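Local atomic coordinates of putative uncharacterized protein (PDB entry 2ZQ5), a protein that belongs to the sulfotransferase family, related to the P-loop NTPases, and probably transfers a sulfo group from a nucleotide donor to an acceptor. Residues 248-253 / 335-340; 311-316 / 329-334. All blocks are in the same frame, centred on the assembly; numbering follows the deposited sequence.

Contact 1 of 2, residues 248-253 / 335-340; sequences DALVVQ and FGLTLS
In the central parallel sheet of the sulfotransferase fold, strand 250-255 presents Leu250 to Phe335, near the C-terminal end of helix 324-334. The evidence for close packing is the fit of the leucine on the phenyl face: Leu250 CB stands 3.8 Å from the centroid of the Phe335 ring and 8° off its normal, a CH-pi contact almost centred on the ring. With CG turned beside the backbone N (chi1 -56°), the two methyl groups lie back along the phenylalanine, away from its CZ end. Leu250 CD2 comes to 3.6 Å from Phe335 CD1, and Leu250 CD1 to 3.9 Å from Phe335 CB; the leucine and phenylalanine side chains run alongside each other, pointing in opposite directions. The ring is inserted deep enough for its far rim to meet the next strand residues in its own plane: Val252 CG2 is 3.8 Å from Phe335 CE2, and Val251 O is 3.9 Å from Phe335 CZ. Helix 324-334 is closed by a Schellman motif, with Gly336 at positive phi (69°); the turn brings Leu337 round to the same strand residue, its CD1 4.1 Å from Leu250 CD1. Arg92, in the loop leading into the neighbouring strand 94-97, touches Leu250 and Leu337 and gives a hydrogen bond to Phe335 O.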
loop_
_atom_site.group_PDB
_atom_site.type_symbol
_atom_site.label_atom_id
_atom_site.label_comp_id
_atom_site.label_asym_id
_atom_site.label_seq_id
_atom_site.Cartn_x
_atom_site.Cartn_y
_atom_site.Cartn_z
ATOM N N ASP A 248 7.744 12.063 14.561
ATOM C CA ASP A 248 8.843 12.720 13.858
ATOM C C ASP A 248 8.937 12.347 12.379
ATOM O O ASP A 248 9.982 12.528 11.757
ATOM C CB ASP A 248 10.162 12.367 14.547
ATOM C CG ASP A 248 10.435 10.868 14.547
ATOM O OD1 ASP A 248 9.546 10.097 14.119
ATOM O OD2 ASP A 248 11.534 10.459 14.983
ATOM N N ALA A 249 7.846 11.839 11.815
ATOM C CA ALA A 249 7.844 11.430 10.415
ATOM C C ALA A 249 8.132 12.548 9.421
ATOM O O ALA A 249 7.810 13.716 9.657
ATOM C CB ALA A 249 6.510 10.775 10.065
ATOM N N LEU A 250 8.751 12.166 8.308
ATOM C CA LEU A 250 9.069 13.083 7.220
ATOM C C LEU A 250 8.161 12.608 6.092
ATOM O O LEU A 250 8.318 11.498 5.583
ATOM C CB LEU A 250 10.542 12.952 6.830
ATOM C CG LEU A 250 11.524 13.159 7.987
ATOM C CD1 LEU A 250 12.944 12.944 7.494
ATOM C CD2 LEU A 250 11.357 14.562 8.563
ATOM N N VAL A 251 7.207 13.447 5.710
ATOM C CA VAL A 251 6.234 13.081 4.689
ATOM C C VAL A 251 6.427 13.817 3.370
ATOM O O VAL A 251 6.514 15.044 3.342
ATOM C CB VAL A 251 4.810 13.351 5.209
ATOM C CG1 VAL A 251 3.784 12.848 4.210
ATOM C CG2 VAL A 251 4.614 12.679 6.561
ATOM N N VAL A 252 6.484 13.051 2.283
ATOM C CA VAL A 252 6.649 13.600 0.941
ATOM C C VAL A 252 5.426 13.250 0.104
ATOM O O VAL A 252 5.086 12.077 -0.044
ATOM C CB VAL A 252 7.893 13.013 0.229
ATOM C CG1 VAL A 252 8.038 13.628 -1.156
ATOM C CG2 VAL A 252 9.137 13.264 1.059
ATOM N N GLN A 253 4.770 14.270 -0.438
ATOM C CA GLN A 253 3.593 14.062 -1.272
ATOM C C GLN A 253 3.887 14.439 -2.718
ATOM O O GLN A 253 4.423 15.515 -2.993
ATOM C CB GLN A 253 2.415 14.900 -0.770
ATOM C CG GLN A 253 1.169 14.763 -1.640
ATOM C CD GLN A 253 0.024 15.623 -1.161
ATOM O OE1 GLN A 253 0.232 16.718 -0.642
ATOM N NE2 GLN A 253 -1.200 15.140 -1.350
ATOM N N PHE A 335 14.811 18.279 4.684
ATOM C CA PHE A 335 14.708 17.569 5.952
ATOM C C PHE A 335 16.000 17.560 6.766
ATOM O O PHE A 335 16.065 16.938 7.827
ATOM C CB PHE A 335 14.241 16.128 5.711
ATOM C CG PHE A 335 12.838 16.020 5.169
ATOM C CD1 PHE A 335 11.794 16.746 5.736
ATOM C CD2 PHE A 335 12.553 15.153 4.122
ATOM C CE1 PHE A 335 10.484 16.602 5.265
ATOM C CE2 PHE A 335 11.247 15.000 3.643
ATOM C CZ PHE A 335 10.213 15.727 4.218
ATOM N N GLY A 336 17.023 18.250 6.272
ATOM C CA GLY A 336 18.289 18.305 6.984
ATOM C C GLY A 336 19.040 16.987 7.000
ATOM O O GLY A 336 19.739 16.673 7.966
ATOM N N LEU A 337 18.902 16.216 5.927
ATOM C CA LEU A 337 19.569 14.925 5.814
ATOM C C LEU A 337 20.777 15.015 4.889
ATOM O O LEU A 337 20.770 15.760 3.910
ATOM C CB LEU A 337 18.598 13.874 5.271
ATOM C CG LEU A 337 17.259 13.707 5.997
ATOM C CD1 LEU A 337 16.449 12.622 5.305
ATOM C CD2 LEU A 337 17.491 13.348 7.459
ATOM N N THR A 338 21.813 14.246 5.205
ATOM C CA THR A 338 23.025 14.227 4.399
ATOM C C THR A 338 22.894 13.187 3.292
ATOM O O THR A 338 22.553 12.033 3.553
ATOM C CB THR A 338 24.258 13.882 5.261
ATOM O OG1 THR A 338 24.405 14.858 6.298
ATOM C CG2 THR A 338 25.520 13.860 4.408
ATOM N N LEU A 339 23.149 13.604 2.056
ATOM C CA LEU A 339 23.075 12.704 0.912
ATOM C C LEU A 339 24.491 12.230 0.594
ATOM O O LEU A 339 25.288 12.972 0.019
ATOM C CB LEU A 339 22.478 13.430 -0.296
ATOM C CG LEU A 339 22.246 12.605 -1.564
ATOM C CD1 LEU A 339 21.310 11.439 -1.271
ATOM C CD2 LEU A 339 21.663 13.503 -2.642
ATOM N N SER A 340 24.794 10.992 0.974
ATOM C CA SER A 340 26.119 10.412 0.763
ATOM C C SER A 340 26.420 10.069 -0.691
ATOM O O SER A 340 25.523 10.009 -1.530
ATOM C CB SER A 340 26.275 9.147 1.610
ATOM O OG SER A 340 25.516 8.079 1.066
#

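Contact 2 of 2, residues 311-316 / 329-334; sequences QFYDVD and ADIYRH
Tyr313 leaves the edge strand 312-316 toward helix 324-334 and meets three helix residues in turn: His334 beside its base and one ring edge, Ile331 over a face, Asp330 at the tip. Its CB lies 4.0 Å from His334 CD2. With CG anti to the backbone N (chi1 -170°), the ring reaches out to the helix, its hydroxyl arriving at Asp330. At the ring edge, Tyr313 CD1 is 3.5 Å from His334 CG: the tyrosine's edge is turned toward the imidazole face, in an offset edge-to-face pair with planes 64° apart. Farther along that edge, CE1 lies near Asp330 OD2 and His334 CB. Ile331 instead covers a face, its CG1 lying over CD2 and CE2, 3.7 Å from Tyr313 CE2 and displaced toward the rim. These contacts belong to a beta-alpha connection: the chain leaves strand 312-316, turns through helix 317-322, and returns along helix 324-334 nearly antiparallel to the strand, the short-segment axes 9.4 Å apart. At the tip, Tyr313 OH donates to Asp330 OD2, modelled at a doubtfully short 2.5 Å. The carboxylate is also gripped by Arg333, one turn on, whose NE and NH2 both reach Asp330 OD1, NE at 2.8 Å, a salt bridge that probably helps fix the carboxylate. Nearer the strand, His334 NE2 makes a weak, bent bond to Phe312 O (124° at the hydrogen), while Val315 CG2 packs 3.9 Å from Ile331 CD1.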
loop_
_atom_site.group_PDB
_atom_site.type_symbol
_atom_site.label_atom_id
_atom_site.label_comp_id
_atom_site.label_asym_id
_atom_site.label_seq_id
_atom_site.Cartn_x
_atom_site.Cartn_y
_atom_site.Cartn_z
ATOM N N GLN A 311 8.133 19.126 8.454
ATOM C CA GLN A 311 8.093 17.681 8.255
ATOM C C GLN A 311 7.399 17.251 6.969
ATOM O O GLN A 311 7.142 16.066 6.771
ATOM C CB GLN A 311 7.407 17.011 9.445
ATOM C CG GLN A 311 8.207 17.101 10.737
ATOM C CD GLN A 311 7.485 16.502 11.929
ATOM O OE1 GLN A 311 7.224 15.294 11.980
ATOM N NE2 GLN A 311 7.152 17.342 12.898
ATOM N N PHE A 312 7.108 18.207 6.093
ATOM C CA PHE A 312 6.425 17.904 4.836
ATOM C C PHE A 312 7.140 18.489 3.632
ATOM O O PHE A 312 7.768 19.546 3.720
ATOM C CB PHE A 312 4.992 18.447 4.873
ATOM C CG PHE A 312 4.112 17.759 5.868
ATOM C CD1 PHE A 312 3.267 16.724 5.476
ATOM C CD2 PHE A 312 4.156 18.117 7.210
ATOM C CE1 PHE A 312 2.481 16.056 6.409
ATOM C CE2 PHE A 312 3.376 17.455 8.150
ATOM C CZ PHE A 312 2.536 16.420 7.751
ATOM N N TYR A 313 7.034 17.794 2.505
ATOM C CA TYR A 313 7.650 18.239 1.262
ATOM C C TYR A 313 6.735 17.857 0.107
ATOM O O TYR A 313 6.219 16.739 0.064
ATOM C CB TYR A 313 9.017 17.573 1.065
ATOM C CG TYR A 313 9.824 18.154 -0.080
ATOM C CD1 TYR A 313 10.764 19.158 0.143
ATOM C CD2 TYR A 313 9.630 17.714 -1.388
ATOM C CE1 TYR A 313 11.490 19.711 -0.910
ATOM C CE2 TYR A 313 10.349 18.262 -2.449
ATOM C CZ TYR A 313 11.276 19.256 -2.201
ATOM O OH TYR A 313 11.989 19.793 -3.251
ATOM N N ASP A 314 6.529 18.789 -0.817
ATOM C CA ASP A 314 5.688 18.550 -1.985
ATOM C C ASP A 314 6.554 18.424 -3.225
ATOM O O ASP A 314 7.384 19.293 -3.502
ATOM C CB ASP A 314 4.699 19.698 -2.179
ATOM C CG ASP A 314 3.706 19.805 -1.047
ATOM O OD1 ASP A 314 2.864 18.891 -0.906
ATOM O OD2 ASP A 314 3.770 20.797 -0.295
ATOM N N VAL A 315 6.360 17.341 -3.969
ATOM C CA VAL A 315 7.118 17.097 -5.187
ATOM C C VAL A 315 6.197 17.129 -6.397
ATOM O O VAL A 315 5.154 16.479 -6.405
ATOM C CB VAL A 315 7.806 15.713 -5.158
ATOM C CG1 VAL A 315 8.471 15.433 -6.498
ATOM C CG2 VAL A 315 8.827 15.660 -4.039
ATOM N N ASP A 316 6.579 17.890 -7.417
ATOM C CA ASP A 316 5.782 17.963 -8.635
ATOM C C ASP A 316 6.304 16.923 -9.613
ATOM O O ASP A 316 7.514 16.797 -9.808
ATOM C CB ASP A 316 5.868 19.356 -9.261
ATOM C CG ASP A 316 5.088 20.393 -8.481
ATOM O OD1 ASP A 316 3.868 20.198 -8.284
ATOM O OD2 ASP A 316 5.691 21.406 -8.068
ATOM N N ALA A 329 17.877 15.347 -3.900
ATOM C CA ALA A 329 18.852 16.159 -3.186
ATOM C C ALA A 329 18.148 17.274 -2.423
ATOM O O ALA A 329 18.544 17.614 -1.310
ATOM C CB ALA A 329 19.864 16.750 -4.162
ATOM N N ASP A 330 17.099 17.835 -3.018
ATOM C CA ASP A 330 16.365 18.912 -2.367
ATOM C C ASP A 330 15.522 18.378 -1.212
ATOM O O ASP A 330 15.303 19.074 -0.224
ATOM C CB ASP A 330 15.476 19.647 -3.373
ATOM C CG ASP A 330 15.086 21.032 -2.895
ATOM O OD1 ASP A 330 15.998 21.849 -2.647
ATOM O OD2 ASP A 330 13.876 21.309 -2.761
ATOM N N ILE A 331 15.047 17.143 -1.341
ATOM C CA ILE A 331 14.258 16.525 -0.282
ATOM C C ILE A 331 15.161 16.331 0.935
ATOM O O ILE A 331 14.776 16.645 2.062
ATOM C CB ILE A 331 13.686 15.164 -0.735
ATOM C CG1 ILE A 331 12.587 15.394 -1.776
ATOM C CG2 ILE A 331 13.136 14.392 0.463
ATOM C CD1 ILE A 331 12.068 14.127 -2.417
ATOM N N TYR A 332 16.366 15.817 0.702
ATOM C CA TYR A 332 17.318 15.616 1.789
ATOM C C TYR A 332 17.664 16.957 2.433
ATOM O O TYR A 332 17.715 17.075 3.656
ATOM C CB TYR A 332 18.600 14.957 1.273
ATOM C CG TYR A 332 18.557 13.444 1.214
ATOM C CD1 TYR A 332 17.649 12.779 0.389
ATOM C CD2 TYR A 332 19.445 12.677 1.968
ATOM C CE1 TYR A 332 17.633 11.386 0.313
ATOM C CE2 TYR A 332 19.436 11.287 1.901
ATOM C CZ TYR A 332 18.530 10.647 1.070
ATOM O OH TYR A 332 18.533 9.274 0.981
ATOM N N ARG A 333 17.895 17.967 1.599
ATOM C CA ARG A 333 18.229 19.299 2.089
ATOM C C ARG A 333 17.115 19.829 2.983
ATOM O O ARG A 333 17.364 20.297 4.093
ATOM C CB ARG A 333 18.432 20.262 0.917
ATOM C CG ARG A 333 18.749 21.693 1.341
ATOM C CD ARG A 333 18.546 22.674 0.192
ATOM N NE ARG A 333 17.160 22.679 -0.273
ATOM C CZ ARG A 333 16.121 23.051 0.469
ATOM N NH1 ARG A 333 16.302 23.456 1.719
ATOM N NH2 ARG A 333 14.895 23.009 -0.035
ATOM N N HIS A 334 15.884 19.751 2.486
ATOM C CA HIS A 334 14.721 20.226 3.224
ATOM C C HIS A 334 14.609 19.592 4.610
ATOM O O HIS A 334 14.344 20.281 5.596
ATOM C CB HIS A 334 13.446 19.934 2.431
ATOM C CG HIS A 334 12.198 20.439 3.086
ATOM N ND1 HIS A 334 11.911 21.782 3.206
ATOM C CD2 HIS A 334 11.166 19.781 3.664
ATOM C CE1 HIS A 334 10.755 21.928 3.828
ATOM N NE2 HIS A 334 10.282 20.730 4.118
#

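Overall arrangement
Both contacts fasten one stretch, the end of helix 324-334 and the turn after it, to neighbouring parallel strands, 250-255 and 312-316, with centres about 7 Å apart. Contact 1 reaches the inner strand and is buried; its side chains meet one another through carbon alone, with one strand carbonyl at the ring edge. Contact 2 sits on an edge strand and is only partly buried, which fits its mixture of aromatic packing with a phenol-carboxylate bond, backed by a salt bridge within the helix. They are continuous: Phe335 of contact 1 touches Tyr313 of contact 2, Val251 N lies 2.8 Å from Gln311 O, and Leu337 N is 2.7 Å from Tyr332 O, a probable hydrogen bond.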